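Local coordinates for protein cytosine-specific methyltransferase (Escherichia coli O157:H7 EDL933, PDB 3G7U) that probably transfers a methyl group from S-adenosyl-L-methionine to carbon 5 of cytosine in DNA, as a prophage-encoded modification methyltransferase of the C5 family, at residues Met101-Tyr104 against Arg105-Glu109; Val50-Asp53 against Val54-Asn58; Glu60-Lys63 against Gly64-Lys67; Leu17-Arg21 against Ala22-Val26. One frame throughout, in Å; residues are numbered along the deposited sequence.

Contact 1: residues Met101-Tyr104 against Arg105-Glu109; sequences MHFY and RLVSE
His102 and Arg105 run side by side off the same face of helix 94-110, their ends turned the same way but their flat groups steeply set against each other, with 75° between the imidazole and guanidinium planes. NE of Arg105 donates to ND1 of His102 at 3.1 Å, and each atom lies in the plane of the other group, so the bond uses the ring nitrogen at its edge although the two planes are far from coplanar. The arginine reaches back to a residue three positions earlier because its chain leaves extended, CG anti to the backbone N, and then folds at chi3 (58°). That fold also presents NH1 to Glu109, one turn further on, in a salt bridge of 3.1 Å to OE2; NH1 approaches from above the carboxylate plane while the carboxylate oxygen lies in the plane of the guanidinium. NH2 goes to the carbonyl oxygen of Leu57 in the loop before helix 59-66.

The buried side of the helix packs on strands 4-8 and 114-119 of the Rossmann-like sheet. There CE2 of Phe103 meets CG2 of Val107 at 3.9 Å, where Phe103 lies on Ala117 and Val107 on Phe115 of strand 114-119. The ring of Phe103 also lends CD2 to a face of Tyr104, above its centre.

Because ND1 accepts from NE of Arg105, that nitrogen is probably unprotonated, with any ring proton then on NE2; the guanidinium, gripped by histidine, glutamate and a loop carbonyl, is fixed in rotation and probably keeps its charge.

Contact 2: residues Val50-Asp53 against Val54-Asn58; sequences VQED and VSLLN
Asp53 and Ser55 hold the polar half of this turn. OD1 of Asp53 receives the backbone N of Ser55 at 3.0 Å, approached from the anti side and 25° out of the carboxylate plane, and it also takes a weak bond from OG of the same serine at 2.8 Å. The hydroxyl can fold back to it because chi1 of Ser55 (79°) sets OG between the backbone N and the carbonyl carbon. A short acid suits position 53: one carboxylate oxygen reaches an amide two residues on, which is the bond that defines an Asx turn.

The backbone supplies the second kind of bond. Leu56 N donates to Asp53 O at 3.0 Å, from above the carbonyl plane, and Leu57 N follows with Val54 O, so residues 54-56 wind as a 3-10 turn. This turn lies in the loop that leads from edge strand 48-50 of the Rossmann-like sheet to helix 59-66, where Asn58 takes the N-cap position and its OD1 accepts from Ile61 N.

Van der Waals contacts make up the third kind. The chain of Glu52, bent at chi2 (47°), lays its CG against CD2 of Leu57 at 3.9 Å, crossing it at a slant, while the carboxylate oxygen OE2 touches CD1 of Leu56 at 3.5 Å. The same OE2 accepts from Asp53 N at 2.9 Å, which holds the carboxylate back beside its own main chain, with CG turned to Leu57. Leu57 is buried against Val30 and helix 59-66, whereas Leu56 is exposed.

Contact 3: residues Glu60-Lys63 against Gly64-Lys67; sequences EIIK and GFFK
Ile61 and Phe65, one turn apart on helix 59-66, lie alongside each other and point the same way. The methyl branch CG2 of Ile61 touches the far end of the ring, 3.6 Å from CZ, because CG2 stands anti to the backbone N and so runs up the helix toward the phenylalanine. The carbonyl oxygen of Ile61 sits over a face of that ring, 3.5 Å above its plane and displaced toward the rim. It also accepts Phe65 N at 2.9 Å, in the carbonyl plane.

Ile62 and Phe66 repeat the parallel arrangement more loosely: CG2 of Ile62 is 4.1 Å from CE2 of Phe66, yet both residues are buried. They face Ile6 of strand 4-8, and the phenylalanine rings reach on to Met28 of strand 25-30, so large apolar residues suit this side.

The opposite character belongs to Glu60, Lys63, Gly64 and Lys67, all exposed. Lys63 stretches out beyond CG and its NZ comes within 3.9 Å of OE2 of Glu60, a long salt bridge that can hardly restrain either chain. Gly64 adds no side chain but keeps the helical bond from its N to Glu60 O (3.0 Å). The last turn ends when Lys67 N donates to Lys63 O at 2.8 Å; there the chain takes a positive phi (66°) and leaves the helix.

An apolar stripe toward the sheet and a charged outer side are the marks of an amphipathic helix, here a helix packed against the parallel strands 4-8, 25-30 and 48-50 of a Rossmann-like methyltransferase fold.

Contact 4: residues Leu17-Arg21 against Ala22-Val26; sequences LGAAR and AGFDV
Ala19 and Phe24 meet where helix 14-22 gives way to strand 25-30. Phe24 N donates to Ala19 O at 3.1 Å, and the same oxygen lies near the plane of the phenyl ring at its edge, 3.6 Å from CD2. Gly23 N bonds to Ala20 O at 3.2 Å, reached from well above the carbonyl plane. These two bonds back into the last turn, with a positive phi at Gly23 (114°), make a Schellman motif; glycine suits the site because any CB there would be jammed against the preceding carbonyl oxygen.

Around this cap the alanines keep the helix slender. CB of Ala19 packs on CG2 of Val26 at 3.9 Å; CG2 is turned to the helix because it stands anti to the valine's carbonyl carbon. The CA of Ala20 points its hydrogen almost straight at Phe24 O (3.5 Å), and a water donates to both Ala20 O and Phe24 O.

Further out, Val5 of strand 4-8 meets Ala19, Phe24 and Val26, while Leu360 of helix 353-367 packs on Ala19 and Ala22. Arg21 turns away, its guanidinium held by carbonyls of Gln233, Lys229 and Gly232. This is the helix-to-second-strand turn of the first beta-alpha-beta unit.

The chemistry is thus mostly that of the main chain: carbonyls at the helix end find donors in the turn, in a water or, for Ala22 O, in Lys361, so the polar backbone can turn beside the buried side chains of Ala19, Phe24 and Val26.

Contacts 1, 2 and 3 form one neighbourhood of the Rossmann-like sheet, with centres 12 to 15 Å apart, whereas contact 4 lies about 22 Å from each of them, centre to centre, and touches none. Contact 2 touches both of its neighbours: its loop accepts a probable hydrogen bond from Arg105 of contact 1 and sets Leu57 against Phe65 of contact 3. It is partly buried, Leu57 inward and Leu56 exposed; contact 1 is likewise partly buried, but none of its touching residues is exposed. Contacts 1 and 3 are both single helices, but 1 adds charged and imidazole bonds, while 3, with four exposed residues, depends on isoleucine and phenylalanine. Buried contact 4 works through small residues and main-chain bonds.

Contact 1: residues Met101-Tyr104 against Arg105-Glu109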
loop_
_atom_site.group_PDB
_atom_site.type_symbol
_atom_site.label_atom_id
_atom_site.label_comp_id
_atom_site.label_asym_id
_atom_site.label_seq_id
_atom_site.Cartn_x
_atom_site.Cartn_y
_atom_site.Cartn_z
ATOM N N MET A 101 20.461 -0.823 2.038
ATOM C CA MET A 101 21.580 -0.288 1.269
ATOM C C MET A 101 21.539 -0.695 -0.207
ATOM O O MET A 101 21.950 0.088 -1.065
ATOM C CB MET A 101 22.900 -0.749 1.884
ATOM C CG MET A 101 23.318 -0.034 3.196
ATOM S SD MET A 101 23.458 1.768 3.077
ATOM C CE MET A 101 24.203 2.058 1.460
ATOM N N HIS A 102 21.015 -1.894 -0.491
ATOM C CA HIS A 102 20.856 -2.381 -1.890
ATOM C C HIS A 102 19.838 -1.592 -2.672
ATOM O O HIS A 102 19.981 -1.421 -3.886
ATOM C CB HIS A 102 20.464 -3.863 -1.913
ATOM C CG HIS A 102 21.568 -4.790 -1.519
ATOM N ND1 HIS A 102 22.779 -4.820 -2.170
ATOM C CD2 HIS A 102 21.651 -5.707 -0.526
ATOM C CE1 HIS A 102 23.554 -5.729 -1.607
ATOM N NE2 HIS A 102 22.900 -6.271 -0.597
ATOM N N PHE A 103 18.781 -1.116 -2.003
ATOM C CA PHE A 103 17.830 -0.226 -2.662
ATOM C C PHE A 103 18.580 0.973 -3.226
ATOM O O PHE A 103 18.393 1.371 -4.390
ATOM C CB PHE A 103 16.708 0.275 -1.699
ATOM C CG PHE A 103 15.688 1.194 -2.340
ATOM C CD1 PHE A 103 14.560 0.669 -2.935
ATOM C CD2 PHE A 103 15.824 2.595 -2.279
ATOM C CE1 PHE A 103 13.631 1.505 -3.510
ATOM C CE2 PHE A 103 14.910 3.429 -2.854
ATOM C CZ PHE A 103 13.807 2.901 -3.462
ATOM N N TYR A 104 19.367 1.598 -2.369
ATOM C CA TYR A 104 20.061 2.819 -2.736
ATOM C C TYR A 104 21.234 2.535 -3.689
ATOM O O TYR A 104 21.533 3.370 -4.517
ATOM C CB TYR A 104 20.495 3.619 -1.505
ATOM C CG TYR A 104 19.279 4.266 -0.884
ATOM C CD1 TYR A 104 18.759 5.420 -1.418
ATOM C CD2 TYR A 104 18.623 3.676 0.205
ATOM C CE1 TYR A 104 17.597 6.013 -0.906
ATOM C CE2 TYR A 104 17.467 4.274 0.752
ATOM C CZ TYR A 104 16.973 5.427 0.194
ATOM O OH TYR A 104 15.848 6.030 0.704
ATOM N N ARG A 105 21.823 1.356 -3.580
ATOM C CA ARG A 105 22.832 0.945 -4.581
ATOM C C ARG A 105 22.206 0.891 -5.960
ATOM O O ARG A 105 22.772 1.393 -6.935
ATOM C CB ARG A 105 23.491 -0.380 -4.200
ATOM C CG ARG A 105 24.421 -0.932 -5.264
ATOM C CD ARG A 105 25.021 -2.290 -4.867
ATOM N NE ARG A 105 24.017 -3.335 -4.592
ATOM C CZ ARG A 105 23.322 -4.003 -5.519
ATOM N NH1 ARG A 105 23.505 -3.747 -6.818
ATOM N NH2 ARG A 105 22.434 -4.938 -5.157
ATOM N N LEU A 106 21.022 0.291 -6.054
ATOM C CA LEU A 106 20.308 0.186 -7.323
ATOM C C LEU A 106 19.915 1.525 -7.883
ATOM O O LEU A 106 19.989 1.740 -9.080
ATOM C CB LEU A 106 19.095 -0.740 -7.194
ATOM C CG LEU A 106 19.459 -2.214 -7.061
ATOM C CD1 LEU A 106 18.217 -3.053 -6.816
ATOM C CD2 LEU A 106 20.118 -2.674 -8.376
ATOM N N VAL A 107 19.474 2.446 -7.033
ATOM C CA VAL A 107 19.188 3.792 -7.505
ATOM C C VAL A 107 20.469 4.449 -8.131
ATOM O O VAL A 107 20.423 5.104 -9.182
ATOM C CB VAL A 107 18.626 4.680 -6.366
ATOM C CG1 VAL A 107 18.616 6.133 -6.797
ATOM C CG2 VAL A 107 17.192 4.216 -5.972
ATOM N N SER A 108 21.576 4.259 -7.449
ATOM C CA SER A 108 22.841 4.857 -7.835
ATOM C C SER A 108 23.291 4.272 -9.188
ATOM O O SER A 108 23.685 5.009 -10.093
ATOM C CB SER A 108 23.880 4.526 -6.775
ATOM O OG SER A 108 25.089 5.192 -7.092
ATOM N N GLU A 109 23.173 2.948 -9.309
ATOM C CA GLU A 109 23.579 2.220 -10.524
ATOM C C GLU A 109 22.654 2.521 -11.697
ATOM O O GLU A 109 23.094 2.650 -12.847
ATOM C CB GLU A 109 23.603 0.716 -10.239
ATOM C CG GLU A 109 24.692 0.228 -9.262
ATOM C CD GLU A 109 24.600 -1.254 -9.046
ATOM O OE1 GLU A 109 23.705 -1.845 -9.685
ATOM O OE2 GLU A 109 25.406 -1.847 -8.291
#

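Contact 2: residues Val50-Asp53 against Val54-Asn58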
loop_
_atom_site.group_PDB
_atom_site.type_symbol
_atom_site.label_atom_id
_atom_site.label_comp_id
_atom_site.label_asym_id
_atom_site.label_seq_id
_atom_site.Cartn_x
_atom_site.Cartn_y
_atom_site.Cartn_z
ATOM N N VAL A 50 9.423 -10.208 -10.806
ATOM C CA VAL A 50 10.700 -10.835 -10.539
ATOM C C VAL A 50 10.671 -11.193 -9.068
ATOM O O VAL A 50 10.648 -10.295 -8.212
ATOM C CB VAL A 50 11.819 -9.855 -10.862
ATOM C CG1 VAL A 50 13.177 -10.378 -10.388
ATOM C CG2 VAL A 50 11.865 -9.617 -12.383
ATOM N N GLN A 51 10.619 -12.496 -8.780
ATOM C CA GLN A 51 10.650 -12.958 -7.385
ATOM C C GLN A 51 12.074 -13.169 -6.971
ATOM O O GLN A 51 12.626 -14.227 -7.215
ATOM C CB GLN A 51 9.844 -14.245 -7.227
ATOM C CG GLN A 51 9.748 -14.689 -5.761
ATOM C CD GLN A 51 9.198 -16.069 -5.597
ATOM O OE1 GLN A 51 8.698 -16.683 -6.544
ATOM N NE2 GLN A 51 9.226 -16.552 -4.370
ATOM N N GLU A 52 12.674 -12.162 -6.346
ATOM C CA GLU A 52 14.100 -12.145 -6.155
ATOM C C GLU A 52 14.474 -11.296 -4.954
ATOM O O GLU A 52 13.804 -10.336 -4.623
ATOM C CB GLU A 52 14.795 -11.644 -7.435
ATOM C CG GLU A 52 16.318 -12.007 -7.489
ATOM C CD GLU A 52 16.501 -13.450 -7.135
ATOM O OE1 GLU A 52 16.317 -14.234 -8.047
ATOM O OE2 GLU A 52 16.679 -13.806 -5.919
ATOM N N ASP A 53 15.556 -11.716 -4.319
ATOM C CA ASP A 53 16.320 -10.982 -3.381
ATOM C C ASP A 53 17.053 -9.874 -4.140
ATOM O O ASP A 53 17.857 -10.147 -5.059
ATOM C CB ASP A 53 17.301 -11.999 -2.807
ATOM C CG ASP A 53 18.027 -11.510 -1.561
ATOM O OD1 ASP A 53 18.395 -10.328 -1.481
ATOM O OD2 ASP A 53 18.283 -12.357 -0.673
ATOM N N VAL A 54 16.808 -8.624 -3.740
ATOM C CA VAL A 54 17.390 -7.449 -4.393
ATOM C C VAL A 54 18.933 -7.473 -4.292
ATOM O O VAL A 54 19.646 -6.864 -5.090
ATOM C CB VAL A 54 16.707 -6.147 -3.848
ATOM C CG1 VAL A 54 17.601 -4.962 -3.897
ATOM C CG2 VAL A 54 15.424 -5.855 -4.600
ATOM N N SER A 55 19.461 -8.197 -3.304
ATOM C CA SER A 55 20.921 -8.321 -3.166
ATOM C C SER A 55 21.619 -9.023 -4.349
ATOM O O SER A 55 22.841 -8.875 -4.544
ATOM C CB SER A 55 21.305 -9.001 -1.851
ATOM O OG SER A 55 21.161 -10.402 -1.926
ATOM N N LEU A 56 20.832 -9.759 -5.121
ATOM C CA LEU A 56 21.303 -10.540 -6.276
ATOM C C LEU A 56 21.101 -9.752 -7.580
ATOM O O LEU A 56 21.294 -10.294 -8.678
ATOM C CB LEU A 56 20.557 -11.876 -6.331
ATOM C CG LEU A 56 20.797 -12.843 -5.142
ATOM C CD1 LEU A 56 20.101 -14.149 -5.416
ATOM C CD2 LEU A 56 22.300 -13.077 -4.976
ATOM N N LEU A 57 20.682 -8.484 -7.449
ATOM C CA LEU A 57 20.401 -7.602 -8.600
ATOM C C LEU A 57 21.437 -6.493 -8.717
ATOM O O LEU A 57 22.015 -6.034 -7.728
ATOM C CB LEU A 57 18.977 -6.989 -8.554
ATOM C CG LEU A 57 17.806 -7.986 -8.478
ATOM C CD1 LEU A 57 16.477 -7.223 -8.441
ATOM C CD2 LEU A 57 17.815 -9.071 -9.615
ATOM N N ASN A 58 21.646 -6.051 -9.959
ATOM C CA ASN A 58 22.382 -4.841 -10.251
ATOM C C ASN A 58 21.794 -4.246 -11.528
ATOM O O ASN A 58 20.883 -4.835 -12.131
ATOM C CB ASN A 58 23.887 -5.102 -10.377
ATOM C CG ASN A 58 24.222 -6.054 -11.505
ATOM O OD1 ASN A 58 23.607 -6.002 -12.571
ATOM N ND2 ASN A 58 25.165 -6.956 -11.259
#

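Contact 3: residues Glu60-Lys63 against Gly64-Lys67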
loop_
_atom_site.group_PDB
_atom_site.type_symbol
_atom_site.label_atom_id
_atom_site.label_comp_id
_atom_site.label_asym_id
_atom_site.label_seq_id
_atom_site.Cartn_x
_atom_site.Cartn_y
_atom_site.Cartn_z
ATOM N N GLU A 60 22.876 -3.893 -14.563
ATOM C CA GLU A 60 23.028 -4.671 -15.817
ATOM C C GLU A 60 22.086 -5.874 -15.856
ATOM O O GLU A 60 21.527 -6.209 -16.900
ATOM C CB GLU A 60 24.478 -5.141 -16.012
ATOM C CG GLU A 60 25.363 -4.127 -16.737
ATOM C CD GLU A 60 24.820 -3.721 -18.131
ATOM O OE1 GLU A 60 24.477 -4.599 -18.959
ATOM O OE2 GLU A 60 24.742 -2.505 -18.399
ATOM N N ILE A 61 21.904 -6.510 -14.703
ATOM C CA ILE A 61 21.013 -7.673 -14.620
ATOM C C ILE A 61 19.603 -7.185 -14.918
ATOM O O ILE A 61 18.851 -7.782 -15.728
ATOM C CB ILE A 61 21.129 -8.333 -13.217
ATOM C CG1 ILE A 61 22.483 -9.037 -13.138
ATOM C CG2 ILE A 61 20.041 -9.367 -12.982
ATOM C CD1 ILE A 61 22.779 -9.599 -11.786
ATOM N N ILE A 62 19.243 -6.083 -14.269
ATOM C CA ILE A 62 17.906 -5.494 -14.499
ATOM C C ILE A 62 17.633 -5.078 -15.944
ATOM O O ILE A 62 16.554 -5.345 -16.486
ATOM C CB ILE A 62 17.615 -4.346 -13.487
ATOM C CG1 ILE A 62 17.381 -4.983 -12.114
ATOM C CG2 ILE A 62 16.376 -3.582 -13.917
ATOM C CD1 ILE A 62 17.444 -4.020 -10.915
ATOM N N LYS A 63 18.610 -4.442 -16.588
ATOM C CA LYS A 63 18.465 -4.108 -18.021
ATOM C C LYS A 63 18.335 -5.378 -18.879
ATOM O O LYS A 63 17.569 -5.394 -19.852
ATOM C CB LYS A 63 19.648 -3.246 -18.497
ATOM C CG LYS A 63 19.695 -1.835 -17.905
ATOM C CD LYS A 63 21.140 -1.277 -17.972
ATOM C CE LYS A 63 21.216 0.166 -17.497
ATOM N NZ LYS A 63 22.650 0.607 -17.395
ATOM N N GLY A 64 19.042 -6.428 -18.479
ATOM C CA GLY A 64 18.946 -7.769 -19.075
ATOM C C GLY A 64 17.574 -8.381 -18.987
ATOM O O GLY A 64 17.128 -9.042 -19.911
ATOM N N PHE A 65 16.877 -8.156 -17.870
ATOM C CA PHE A 65 15.505 -8.635 -17.749
ATOM C C PHE A 65 14.618 -7.983 -18.773
ATOM O O PHE A 65 13.746 -8.635 -19.346
ATOM C CB PHE A 65 14.916 -8.274 -16.370
ATOM C CG PHE A 65 15.526 -9.002 -15.190
ATOM C CD1 PHE A 65 16.233 -10.193 -15.321
ATOM C CD2 PHE A 65 15.309 -8.510 -13.905
ATOM C CE1 PHE A 65 16.768 -10.846 -14.214
ATOM C CE2 PHE A 65 15.820 -9.169 -12.776
ATOM C CZ PHE A 65 16.537 -10.345 -12.924
ATOM N N PHE A 66 14.804 -6.679 -18.991
ATOM C CA PHE A 66 13.951 -5.966 -19.934
ATOM C C PHE A 66 14.294 -6.231 -21.398
ATOM O O PHE A 66 13.413 -6.194 -22.250
ATOM C CB PHE A 66 14.056 -4.466 -19.688
ATOM C CG PHE A 66 13.226 -3.989 -18.534
ATOM C CD1 PHE A 66 11.844 -3.994 -18.604
ATOM C CD2 PHE A 66 13.846 -3.495 -17.403
ATOM C CE1 PHE A 66 11.082 -3.528 -17.512
ATOM C CE2 PHE A 66 13.082 -3.007 -16.317
ATOM C CZ PHE A 66 11.718 -3.030 -16.389
ATOM N N LYS A 67 15.589 -6.375 -21.648
ATOM C CA LYS A 67 16.161 -6.621 -23.007
ATOM C C LYS A 67 16.004 -5.482 -24.009
ATOM O O LYS A 67 16.381 -5.631 -25.163
ATOM C CB LYS A 67 15.553 -7.875 -23.637
ATOM C CG LYS A 67 15.867 -9.141 -22.903
ATOM C CD LYS A 67 15.446 -10.360 -23.691
ATOM C CE LYS A 67 13.981 -10.369 -24.088
ATOM N NZ LYS A 67 13.147 -11.142 -23.148
#

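Contact 4: residues Leu17-Arg21 against Ala22-Val26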
loop_
_atom_site.group_PDB
_atom_site.type_symbol
_atom_site.label_atom_id
_atom_site.label_comp_id
_atom_site.label_asym_id
_atom_site.label_seq_id
_atom_site.Cartn_x
_atom_site.Cartn_y
_atom_site.Cartn_z
ATOM N N LEU A 17 -0.051 0.663 -7.098
ATOM C CA LEU A 17 -1.384 1.177 -7.522
ATOM C C LEU A 17 -1.368 2.704 -7.445
ATOM O O LEU A 17 -1.918 3.387 -8.307
ATOM C CB LEU A 17 -2.492 0.615 -6.628
ATOM C CG LEU A 17 -3.897 1.163 -6.931
ATOM C CD1 LEU A 17 -4.231 0.993 -8.447
ATOM C CD2 LEU A 17 -4.934 0.473 -6.028
ATOM N N GLY A 18 -0.734 3.232 -6.406
ATOM C CA GLY A 18 -0.524 4.686 -6.309
ATOM C C GLY A 18 0.219 5.216 -7.532
ATOM O O GLY A 18 -0.191 6.219 -8.115
ATOM N N ALA A 19 1.290 4.523 -7.942
ATOM C CA ALA A 19 2.071 4.969 -9.092
ATOM C C ALA A 19 1.226 4.945 -10.346
ATOM O O ALA A 19 1.224 5.916 -11.133
ATOM C CB ALA A 19 3.325 4.078 -9.265
ATOM N N ALA A 20 0.502 3.854 -10.551
ATOM C CA ALA A 20 -0.265 3.646 -11.779
ATOM C C ALA A 20 -1.397 4.675 -11.893
ATOM O O ALA A 20 -1.660 5.230 -12.973
ATOM C CB ALA A 20 -0.828 2.196 -11.833
ATOM N N ARG A 21 -2.052 4.945 -10.773
ATOM C CA ARG A 21 -3.141 5.944 -10.768
ATOM C C ARG A 21 -2.589 7.387 -11.011
ATOM O O ARG A 21 -3.241 8.212 -11.660
ATOM C CB ARG A 21 -3.954 5.866 -9.476
ATOM C CG ARG A 21 -4.927 4.705 -9.416
ATOM C CD ARG A 21 -5.748 4.783 -8.142
ATOM N NE ARG A 21 -7.015 4.097 -8.287
ATOM C CZ ARG A 21 -7.821 3.760 -7.283
ATOM N NH1 ARG A 21 -7.460 4.027 -6.036
ATOM N NH2 ARG A 21 -8.988 3.160 -7.540
ATOM N N ALA A 22 -1.371 7.647 -10.555
ATOM C CA ALA A 22 -0.690 8.919 -10.747
ATOM C C ALA A 22 -0.205 9.109 -12.175
ATOM O O ALA A 22 0.202 10.208 -12.517
ATOM C CB ALA A 22 0.504 9.057 -9.783
ATOM N N GLY A 23 -0.235 8.058 -12.992
ATOM C CA GLY A 23 0.127 8.173 -14.413
ATOM C C GLY A 23 1.385 7.434 -14.855
ATOM O O GLY A 23 1.661 7.371 -16.051
ATOM N N PHE A 24 2.120 6.836 -13.910
ATOM C CA PHE A 24 3.293 6.048 -14.232
ATOM C C PHE A 24 2.932 4.674 -14.764
ATOM O O PHE A 24 1.854 4.129 -14.481
ATOM C CB PHE A 24 4.186 5.911 -13.002
ATOM C CG PHE A 24 4.759 7.188 -12.511
ATOM C CD1 PHE A 24 5.867 7.776 -13.136
ATOM C CD2 PHE A 24 4.230 7.807 -11.383
ATOM C CE1 PHE A 24 6.418 8.978 -12.650
ATOM C CE2 PHE A 24 4.778 8.973 -10.897
ATOM C CZ PHE A 24 5.876 9.574 -11.526
ATOM N N ASP A 25 3.827 4.103 -15.575
ATOM C CA ASP A 25 3.648 2.731 -16.032
ATOM C C ASP A 25 4.516 1.892 -15.106
ATOM O O ASP A 25 5.721 2.108 -15.062
ATOM C CB ASP A 25 4.158 2.626 -17.484
ATOM C CG ASP A 25 3.758 1.336 -18.162
ATOM O OD1 ASP A 25 3.519 0.319 -17.466
ATOM O OD2 ASP A 25 3.695 1.327 -19.414
ATOM N N VAL A 26 3.930 0.955 -14.363
ATOM C CA VAL A 26 4.714 0.124 -13.416
ATOM C C VAL A 26 5.191 -1.040 -14.275
ATOM O O VAL A 26 4.409 -1.932 -14.623
ATOM C CB VAL A 26 3.866 -0.399 -12.237
ATOM C CG1 VAL A 26 4.679 -1.416 -11.359
ATOM C CG2 VAL A 26 3.367 0.803 -11.390
HETATM O O HOH W 1 -0.730 4.531 -15.194
#